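Local coordinates for aluminum resistance protein (Clostridium novyi, PDB 3I16) that probably acts as a pyridoxal-5'-phosphate-dependent carbon-sulfur lyase of the methionine gamma-lyase family and is named for a link to aluminium resistance, at residues 13-23 with 419-427; 162-172 with 201-210. All blocks are in the same frame, centred on the assembly; numbering follows the deposited sequence.

Interaction 1. Residues 13-23 with 419-427; sequences YNINDRVLKLY and LIALSRIVK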
# COMPACT_ATOMS: atom_id res chain seq x y z
N TYR B 13 -22.79 28.94 5.37
CA TYR B 13 -22.49 28.63 3.97
C TYR B 13 -23.31 29.51 3.00
O TYR B 13 -23.35 29.24 1.82
CB TYR B 13 -22.84 27.17 3.67
CG TYR B 13 -21.83 26.19 4.19
CD1 TYR B 13 -21.84 25.77 5.51
CD2 TYR B 13 -20.87 25.66 3.33
CE1 TYR B 13 -20.88 24.85 5.97
CE2 TYR B 13 -19.93 24.76 3.77
CZ TYR B 13 -19.94 24.36 5.08
OH TYR B 13 -18.99 23.44 5.50
N ASN B 14 -23.94 30.56 3.53
CA ASN B 14 -24.79 31.48 2.76
C ASN B 14 -26.01 30.77 2.15
O ASN B 14 -26.50 31.15 1.07
CB ASN B 14 -23.98 32.29 1.73
CG ASN B 14 -23.03 33.28 2.40
OD1 ASN B 14 -23.24 33.71 3.54
ND2 ASN B 14 -21.98 33.67 1.67
N ILE B 15 -26.49 29.74 2.85
CA ILE B 15 -27.70 29.02 2.46
C ILE B 15 -28.82 29.85 3.03
O ILE B 15 -28.85 30.15 4.22
CB ILE B 15 -27.72 27.59 3.00
CG1 ILE B 15 -26.70 26.75 2.21
CG2 ILE B 15 -29.12 27.01 2.85
CD1 ILE B 15 -26.35 25.41 2.83
N ASN B 16 -29.75 30.26 2.17
CA ASN B 16 -30.78 31.21 2.57
C ASN B 16 -32.10 30.52 2.90
O ASN B 16 -32.29 29.33 2.64
CB ASN B 16 -30.93 32.26 1.45
CG ASN B 16 -31.30 31.62 0.12
OD1 ASN B 16 -32.42 31.17 -0.05
ND2 ASN B 16 -30.33 31.54 -0.82
N ASP B 17 -33.02 31.27 3.49
CA ASP B 17 -34.31 30.70 3.90
C ASP B 17 -35.14 30.18 2.73
O ASP B 17 -35.86 29.23 2.87
CB ASP B 17 -35.13 31.73 4.66
CG ASP B 17 -34.54 32.05 6.01
OD1 ASP B 17 -33.84 31.17 6.58
OD2 ASP B 17 -34.78 33.17 6.50
N ARG B 18 -35.06 30.83 1.57
CA ARG B 18 -35.82 30.37 0.40
C ARG B 18 -35.38 28.97 0.02
O ARG B 18 -36.22 28.11 -0.27
CB ARG B 18 -35.63 31.33 -0.76
CG ARG B 18 -36.31 30.96 -2.07
CD ARG B 18 -36.22 32.19 -3.02
NE ARG B 18 -37.17 32.10 -4.13
CZ ARG B 18 -37.53 33.11 -4.93
NH1 ARG B 18 -37.03 34.33 -4.79
NH2 ARG B 18 -38.43 32.89 -5.88
N VAL B 19 -34.07 28.74 0.02
CA VAL B 19 -33.54 27.41 -0.30
C VAL B 19 -33.89 26.39 0.78
O VAL B 19 -34.29 25.28 0.46
CB VAL B 19 -32.03 27.45 -0.59
CG1 VAL B 19 -31.44 26.05 -0.61
CG2 VAL B 19 -31.82 28.14 -1.92
N LEU B 20 -33.81 26.78 2.06
CA LEU B 20 -34.16 25.86 3.15
C LEU B 20 -35.60 25.44 3.06
O LEU B 20 -35.90 24.27 3.27
CB LEU B 20 -33.87 26.46 4.52
CG LEU B 20 -32.40 26.62 4.89
CD1 LEU B 20 -32.23 27.48 6.15
CD2 LEU B 20 -31.71 25.22 5.02
N LYS B 21 -36.49 26.38 2.74
CA LYS B 21 -37.92 26.07 2.61
C LYS B 21 -38.19 25.19 1.40
O LYS B 21 -39.05 24.29 1.45
CB LYS B 21 -38.78 27.36 2.59
CG LYS B 21 -40.27 27.15 2.27
CD LYS B 21 -41.11 26.63 3.46
CE LYS B 21 -41.44 27.76 4.44
N LEU B 22 -37.49 25.45 0.29
CA LEU B 22 -37.59 24.59 -0.89
C LEU B 22 -37.18 23.18 -0.51
O LEU B 22 -37.82 22.22 -0.93
CB LEU B 22 -36.73 25.09 -2.06
CG LEU B 22 -37.27 26.26 -2.87
CD1 LEU B 22 -36.10 26.90 -3.62
CD2 LEU B 22 -38.40 25.80 -3.82
N TYR B 23 -36.11 23.06 0.28
CA TYR B 23 -35.63 21.76 0.75
C TYR B 23 -36.67 21.04 1.62
O TYR B 23 -36.96 19.83 1.42
CB TYR B 23 -34.29 21.89 1.50
CG TYR B 23 -34.01 20.70 2.39
CD1 TYR B 23 -33.62 19.50 1.84
CD2 TYR B 23 -34.18 20.78 3.78
CE1 TYR B 23 -33.40 18.40 2.62
CE2 TYR B 23 -33.99 19.66 4.58
CZ TYR B 23 -33.58 18.48 3.98
OH TYR B 23 -33.37 17.35 4.71
N LEU B 419 -27.89 21.98 -1.48
CA LEU B 419 -28.30 23.24 -0.85
C LEU B 419 -27.29 24.39 -1.11
O LEU B 419 -27.70 25.52 -1.39
CB LEU B 419 -28.53 23.05 0.65
CG LEU B 419 -29.68 22.09 1.09
CD1 LEU B 419 -29.88 22.15 2.60
CD2 LEU B 419 -30.98 22.41 0.39
N ILE B 420 -26.00 24.08 -0.98
CA ILE B 420 -24.91 25.01 -1.23
C ILE B 420 -25.00 25.49 -2.68
O ILE B 420 -25.06 26.69 -2.93
CB ILE B 420 -23.50 24.35 -0.94
CG1 ILE B 420 -23.31 24.11 0.56
CG2 ILE B 420 -22.35 25.25 -1.46
CD1 ILE B 420 -22.13 23.21 0.93
N ALA B 421 -25.10 24.54 -3.62
CA ALA B 421 -25.15 24.85 -5.04
C ALA B 421 -26.39 25.66 -5.42
O ALA B 421 -26.28 26.70 -6.08
CB ALA B 421 -25.07 23.54 -5.87
N LEU B 422 -27.56 25.23 -4.98
CA LEU B 422 -28.77 25.97 -5.29
C LEU B 422 -28.75 27.36 -4.71
O LEU B 422 -29.27 28.30 -5.33
CB LEU B 422 -30.03 25.20 -4.83
CG LEU B 422 -31.38 25.84 -5.15
CD1 LEU B 422 -31.57 26.03 -6.64
CD2 LEU B 422 -32.55 24.99 -4.57
N SER B 423 -28.17 27.52 -3.52
CA SER B 423 -28.13 28.84 -2.88
C SER B 423 -27.31 29.85 -3.71
O SER B 423 -27.54 31.06 -3.61
CB SER B 423 -27.62 28.77 -1.44
OG SER B 423 -28.55 28.05 -0.61
N ARG B 424 -26.36 29.37 -4.50
CA ARG B 424 -25.63 30.28 -5.41
C ARG B 424 -26.51 30.83 -6.51
O ARG B 424 -26.25 31.92 -6.99
CB ARG B 424 -24.45 29.61 -6.10
CG ARG B 424 -23.30 29.28 -5.22
CD ARG B 424 -22.29 28.44 -5.99
NE ARG B 424 -21.38 29.15 -6.90
CZ ARG B 424 -20.09 29.41 -6.68
NH1 ARG B 424 -19.49 29.07 -5.53
NH2 ARG B 424 -19.35 30.01 -7.61
N ILE B 425 -27.56 30.11 -6.90
CA ILE B 425 -28.41 30.58 -8.01
C ILE B 425 -29.84 31.00 -7.62
O ILE B 425 -30.52 31.65 -8.40
CB ILE B 425 -28.41 29.54 -9.19
CG1 ILE B 425 -29.17 28.25 -8.87
CG2 ILE B 425 -26.99 29.13 -9.56
CD1 ILE B 425 -29.00 27.21 -9.97
N VAL B 426 -30.29 30.65 -6.41
CA VAL B 426 -31.63 31.03 -5.94
C VAL B 426 -31.47 31.70 -4.58
O VAL B 426 -30.80 31.16 -3.69
CB VAL B 426 -32.58 29.82 -5.88
CG1 VAL B 426 -33.91 30.20 -5.21
CG2 VAL B 426 -32.81 29.28 -7.29
N LYS B 427 -32.08 32.88 -4.43
CA LYS B 427 -31.95 33.70 -3.22
C LYS B 427 -33.24 34.40 -2.84
O LYS B 427 -33.99 34.96 -3.65
CB LYS B 427 -30.87 34.77 -3.44
CG LYS B 427 -29.52 34.20 -3.85
CD LYS B 427 -28.45 35.27 -4.00
CE LYS B 427 -27.14 34.65 -4.49
NZ LYS B 427 -26.58 33.69 -3.49
OXT LYS B 427 -33.56 34.45 -1.65
O HOH W 1 -27.82 32.69 -0.59
O HOH W 2 -34.33 33.90 1.39

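Interaction 2. Residues 162-172 with 201-210; sequences PNLEEIEKVLK and SIVDCVKNIR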
# COMPACT_ATOMS: atom_id res chain seq x y z
N PRO B 162 -36.96 1.62 -26.64
CA PRO B 162 -36.27 0.88 -27.71
C PRO B 162 -37.15 0.70 -28.93
O PRO B 162 -38.36 0.45 -28.77
CB PRO B 162 -35.97 -0.47 -27.07
CG PRO B 162 -35.94 -0.20 -25.59
CD PRO B 162 -36.91 0.91 -25.35
N ASN B 163 -36.57 0.84 -30.13
CA ASN B 163 -37.31 0.66 -31.37
C ASN B 163 -37.11 -0.79 -31.81
O ASN B 163 -36.29 -1.09 -32.69
CB ASN B 163 -36.84 1.63 -32.45
CG ASN B 163 -37.72 1.59 -33.68
OD1 ASN B 163 -38.56 0.70 -33.83
ND2 ASN B 163 -37.53 2.55 -34.57
N LEU B 164 -37.89 -1.68 -31.22
CA LEU B 164 -37.76 -3.10 -31.44
C LEU B 164 -37.98 -3.49 -32.89
O LEU B 164 -37.23 -4.29 -33.44
CB LEU B 164 -38.69 -3.88 -30.50
CG LEU B 164 -38.53 -3.70 -28.99
CD1 LEU B 164 -39.58 -4.55 -28.25
CD2 LEU B 164 -37.10 -4.03 -28.50
N GLU B 165 -38.96 -2.89 -33.54
CA GLU B 165 -39.24 -3.22 -34.94
C GLU B 165 -38.06 -2.89 -35.83
O GLU B 165 -37.72 -3.66 -36.71
CB GLU B 165 -40.51 -2.52 -35.43
CG GLU B 165 -41.75 -2.86 -34.58
CD GLU B 165 -43.07 -2.47 -35.21
OE1 GLU B 165 -43.07 -1.92 -36.34
OE2 GLU B 165 -44.12 -2.72 -34.57
N GLU B 166 -37.41 -1.75 -35.60
CA GLU B 166 -36.24 -1.39 -36.39
C GLU B 166 -35.04 -2.31 -36.06
O GLU B 166 -34.31 -2.72 -36.96
CB GLU B 166 -35.89 0.10 -36.18
CG GLU B 166 -34.81 0.65 -37.11
CD GLU B 166 -35.21 0.63 -38.57
OE1 GLU B 166 -36.42 0.52 -38.88
OE2 GLU B 166 -34.31 0.74 -39.43
N ILE B 167 -34.85 -2.63 -34.78
CA ILE B 167 -33.77 -3.55 -34.37
C ILE B 167 -33.91 -4.87 -35.16
O ILE B 167 -32.98 -5.32 -35.83
CB ILE B 167 -33.78 -3.81 -32.84
CG1 ILE B 167 -33.33 -2.55 -32.08
CG2 ILE B 167 -32.85 -4.97 -32.46
CD1 ILE B 167 -33.57 -2.61 -30.63
N GLU B 168 -35.10 -5.46 -35.10
CA GLU B 168 -35.39 -6.68 -35.86
C GLU B 168 -35.05 -6.55 -37.34
O GLU B 168 -34.39 -7.43 -37.92
CB GLU B 168 -36.86 -7.03 -35.74
CG GLU B 168 -37.24 -7.57 -34.38
CD GLU B 168 -38.72 -7.89 -34.27
OE1 GLU B 168 -39.41 -7.87 -35.31
OE2 GLU B 168 -39.20 -8.13 -33.14
N LYS B 169 -35.53 -5.48 -37.97
CA LYS B 169 -35.27 -5.23 -39.39
C LYS B 169 -33.78 -5.13 -39.71
O LYS B 169 -33.32 -5.65 -40.72
CB LYS B 169 -35.96 -3.94 -39.86
CG LYS B 169 -35.64 -3.52 -41.31
CD LYS B 169 -36.38 -2.22 -41.66
CE LYS B 169 -36.23 -1.85 -43.14
NZ LYS B 169 -34.81 -1.78 -43.56
N VAL B 170 -33.03 -4.45 -38.86
CA VAL B 170 -31.59 -4.29 -39.09
C VAL B 170 -30.86 -5.63 -38.94
O VAL B 170 -30.04 -5.98 -39.79
CB VAL B 170 -31.01 -3.18 -38.20
CG1 VAL B 170 -29.47 -3.16 -38.28
CG2 VAL B 170 -31.63 -1.82 -38.63
N LEU B 171 -31.21 -6.38 -37.90
CA LEU B 171 -30.65 -7.72 -37.68
C LEU B 171 -31.01 -8.72 -38.78
O LEU B 171 -30.15 -9.49 -39.24
CB LEU B 171 -31.13 -8.29 -36.33
CG LEU B 171 -30.58 -7.62 -35.07
CD1 LEU B 171 -31.28 -8.23 -33.83
CD2 LEU B 171 -29.05 -7.72 -34.97
N LYS B 172 -32.27 -8.74 -39.21
CA LYS B 172 -32.67 -9.63 -40.27
C LYS B 172 -31.92 -9.30 -41.57
O LYS B 172 -31.50 -10.21 -42.29
CB LYS B 172 -34.19 -9.63 -40.49
CG LYS B 172 -34.96 -10.35 -39.39
CD LYS B 172 -36.43 -10.58 -39.75
CE LYS B 172 -37.21 -9.29 -39.87
NZ LYS B 172 -38.69 -9.51 -40.01
N SER B 201 -36.71 -6.64 -22.90
CA SER B 201 -37.43 -6.61 -24.18
C SER B 201 -36.45 -6.57 -25.36
O SER B 201 -36.71 -7.20 -26.36
CB SER B 201 -38.43 -5.44 -24.24
OG SER B 201 -37.74 -4.23 -24.40
N ILE B 202 -35.31 -5.88 -25.23
CA ILE B 202 -34.30 -5.85 -26.29
C ILE B 202 -33.64 -7.24 -26.44
O ILE B 202 -33.54 -7.79 -27.55
CB ILE B 202 -33.19 -4.78 -26.05
CG1 ILE B 202 -33.78 -3.35 -26.10
CG2 ILE B 202 -32.07 -4.95 -27.07
CD1 ILE B 202 -32.80 -2.25 -25.57
N VAL B 203 -33.23 -7.83 -25.33
CA VAL B 203 -32.60 -9.16 -25.40
C VAL B 203 -33.54 -10.17 -26.06
O VAL B 203 -33.14 -10.83 -27.04
CB VAL B 203 -32.11 -9.64 -24.04
CG1 VAL B 203 -31.54 -11.05 -24.14
CG2 VAL B 203 -31.06 -8.67 -23.53
N ASP B 204 -34.78 -10.26 -25.57
CA ASP B 204 -35.75 -11.19 -26.17
C ASP B 204 -35.95 -10.96 -27.67
O ASP B 204 -36.04 -11.90 -28.46
CB ASP B 204 -37.11 -11.12 -25.46
CG ASP B 204 -37.04 -11.64 -24.05
OD1 ASP B 204 -36.01 -12.23 -23.69
OD2 ASP B 204 -38.01 -11.46 -23.30
N CYS B 205 -35.99 -9.70 -28.07
CA CYS B 205 -36.15 -9.35 -29.46
C CYS B 205 -34.95 -9.82 -30.32
O CYS B 205 -35.12 -10.42 -31.40
CB CYS B 205 -36.33 -7.84 -29.54
SG CYS B 205 -36.37 -7.16 -31.17
N VAL B 206 -33.75 -9.52 -29.85
CA VAL B 206 -32.52 -9.88 -30.58
C VAL B 206 -32.36 -11.40 -30.73
O VAL B 206 -32.11 -11.90 -31.84
CB VAL B 206 -31.27 -9.29 -29.88
CG1 VAL B 206 -29.96 -9.88 -30.46
CG2 VAL B 206 -31.29 -7.77 -29.97
N LYS B 207 -32.48 -12.12 -29.61
CA LYS B 207 -32.34 -13.56 -29.57
C LYS B 207 -33.41 -14.27 -30.43
O LYS B 207 -33.20 -15.36 -30.94
CB LYS B 207 -32.44 -14.07 -28.13
CG LYS B 207 -31.35 -13.60 -27.16
CD LYS B 207 -30.01 -14.16 -27.50
CE LYS B 207 -28.99 -13.71 -26.47
NZ LYS B 207 -27.66 -14.27 -26.77
N ASN B 208 -34.58 -13.64 -30.57
CA ASN B 208 -35.63 -14.20 -31.42
C ASN B 208 -35.24 -14.17 -32.90
O ASN B 208 -35.78 -14.95 -33.68
CB ASN B 208 -36.96 -13.49 -31.22
CG ASN B 208 -38.07 -14.11 -32.03
OD1 ASN B 208 -38.32 -15.32 -31.91
ND2 ASN B 208 -38.72 -13.31 -32.87
N ILE B 209 -34.33 -13.27 -33.29
CA ILE B 209 -33.85 -13.21 -34.67
C ILE B 209 -32.70 -14.21 -34.80
O ILE B 209 -32.75 -15.06 -35.68
CB ILE B 209 -33.43 -11.79 -35.08
CG1 ILE B 209 -34.60 -10.81 -34.96
CG2 ILE B 209 -32.91 -11.77 -36.50
CD1 ILE B 209 -35.91 -11.27 -35.61
N ARG B 210 -31.69 -14.09 -33.95
CA ARG B 210 -30.57 -15.05 -33.89
C ARG B 210 -30.08 -15.25 -32.45
O ARG B 210 -29.57 -14.31 -31.81
CB ARG B 210 -29.40 -14.65 -34.78
CG ARG B 210 -29.69 -14.69 -36.27
CD ARG B 210 -28.43 -14.52 -37.09
NE ARG B 210 -27.79 -13.21 -36.91
CZ ARG B 210 -28.19 -12.08 -37.50
NH1 ARG B 210 -29.25 -12.04 -38.30
NH2 ARG B 210 -27.53 -10.96 -37.26
O HOH W 3 -37.69 -10.41 -32.61

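Interaction 1. Residues 13-23 with 419-427
Asn16, the N-cap of helix 17-54, meets the last residues of the chain, Val426 and Lys427, in the C-terminal tail that follows helix 411-425, so that this tail is fastened to the start of helix 17-54, close behind the N-terminal helix 4-11. One amide does two jobs. With CG set between the backbone N and the carbonyl carbon (chi1 59°), Asn16 OD1 turns back on its own helix and accepts from Val19 N at 2.9 Å, the capping bond. Its ND2 reaches across to Val426 O at 2.9 Å, in the carbonyl plane and on a lone pair, with an N-H...O angle of 151°. A water, 2.8 Å from Asn16 ND2, accepts a second bond and donates to Asn14 O. These bonds together fix the rotation of the amide.

Next to the polar contacts, the short helical segments run largely antiparallel, at 130°, and pack by apolar groups. Leu419 CD2 fits against Tyr23 CB at 3.5 Å and against Val19 CG1. Ile15 CD1 touches both Leu419 CB and Ile420 CG1, while Ile420 CD1 touches the Tyr13 ring, whose hydroxyl bonds to Gln53 and Asn50 of the second subunit. Helix 287-318 also packs here, with Ile314 against both Leu419 and Tyr23.

Ser423 sits amid this apolar patch, its OG 3.5 Å from Val19 CG1. The hydroxyl is satisfied within its own helix: OG donates to Leu419 O at 2.8 Å, from the face of that carbonyl opposite to Ser423 N.

Interaction 2. Residues 162-172 with 201-210
Leu171 and Ile209 belong to two neighbouring helices, 164-173 and 196-209, that pack side by side on the seven-stranded sheet of a fold type I, aminotransferase-like PLP domain; each is the helix of a beta-alpha-beta crossover, and the segments run nearly parallel, at 28°. Leu171 serves as the example. Its CB rests on Ile209 CG2 at 3.9 Å. Because CG lies anti to the carbonyl carbon (chi1 -69°), the fork is carried onward between the helices: CD1 lands on Val206, 3.9 Å from its CG2, and CD2 comes within 4.2 Å of Arg210 NH2. Strands 117-120 and 177-183 supply Leu119 and Ile177 against the same leucine.

Toward the start of helix 164-173, Ile202 CG1 packs on Pro162 CB at 3.7 Å, and Leu164 CD2 reaches Cys205 CB. Glu168 brings its CG to 3.4 Å from Cys205 SG and crosses Ile209 at about a right angle, while a water donates to Cys205 O and, weakly, to Glu168 OE2.

At the other end, Arg210 NH1 donates to Leu171 O at 2.9 Å. The bond is nearly straight at the hydrogen (170°) and lies in the guanidinium plane, yet approaches from above the carbonyl plane; NH2 goes to Ile177 O. The chemistry is thus divided: aliphatic groups and the Cys205 thiol make up the packed interface, and a single guanidinium ties the backbone of helix 164-173 to that of strand 177-183.

Interactions 1 and 2 lie on opposite sides of the centre of the chain, their centres about 47 Å apart and their nearest atoms about 31 Å. Along the sequence they come in the order 13-23, 162-172, 201-210, 419-427, so interaction 2 falls wholly between the halves of interaction 1. They share no helix or strand. Interaction 2 joins successive crossover helices, local in sequence, on the central sheet of the PLP domain; interaction 1 brings together helices nearly 400 residues apart, close to the second subunit. Neither reaches the cofactor site: one joins neighbouring helices of one layer on the sheet, while the other closes the chain upon itself.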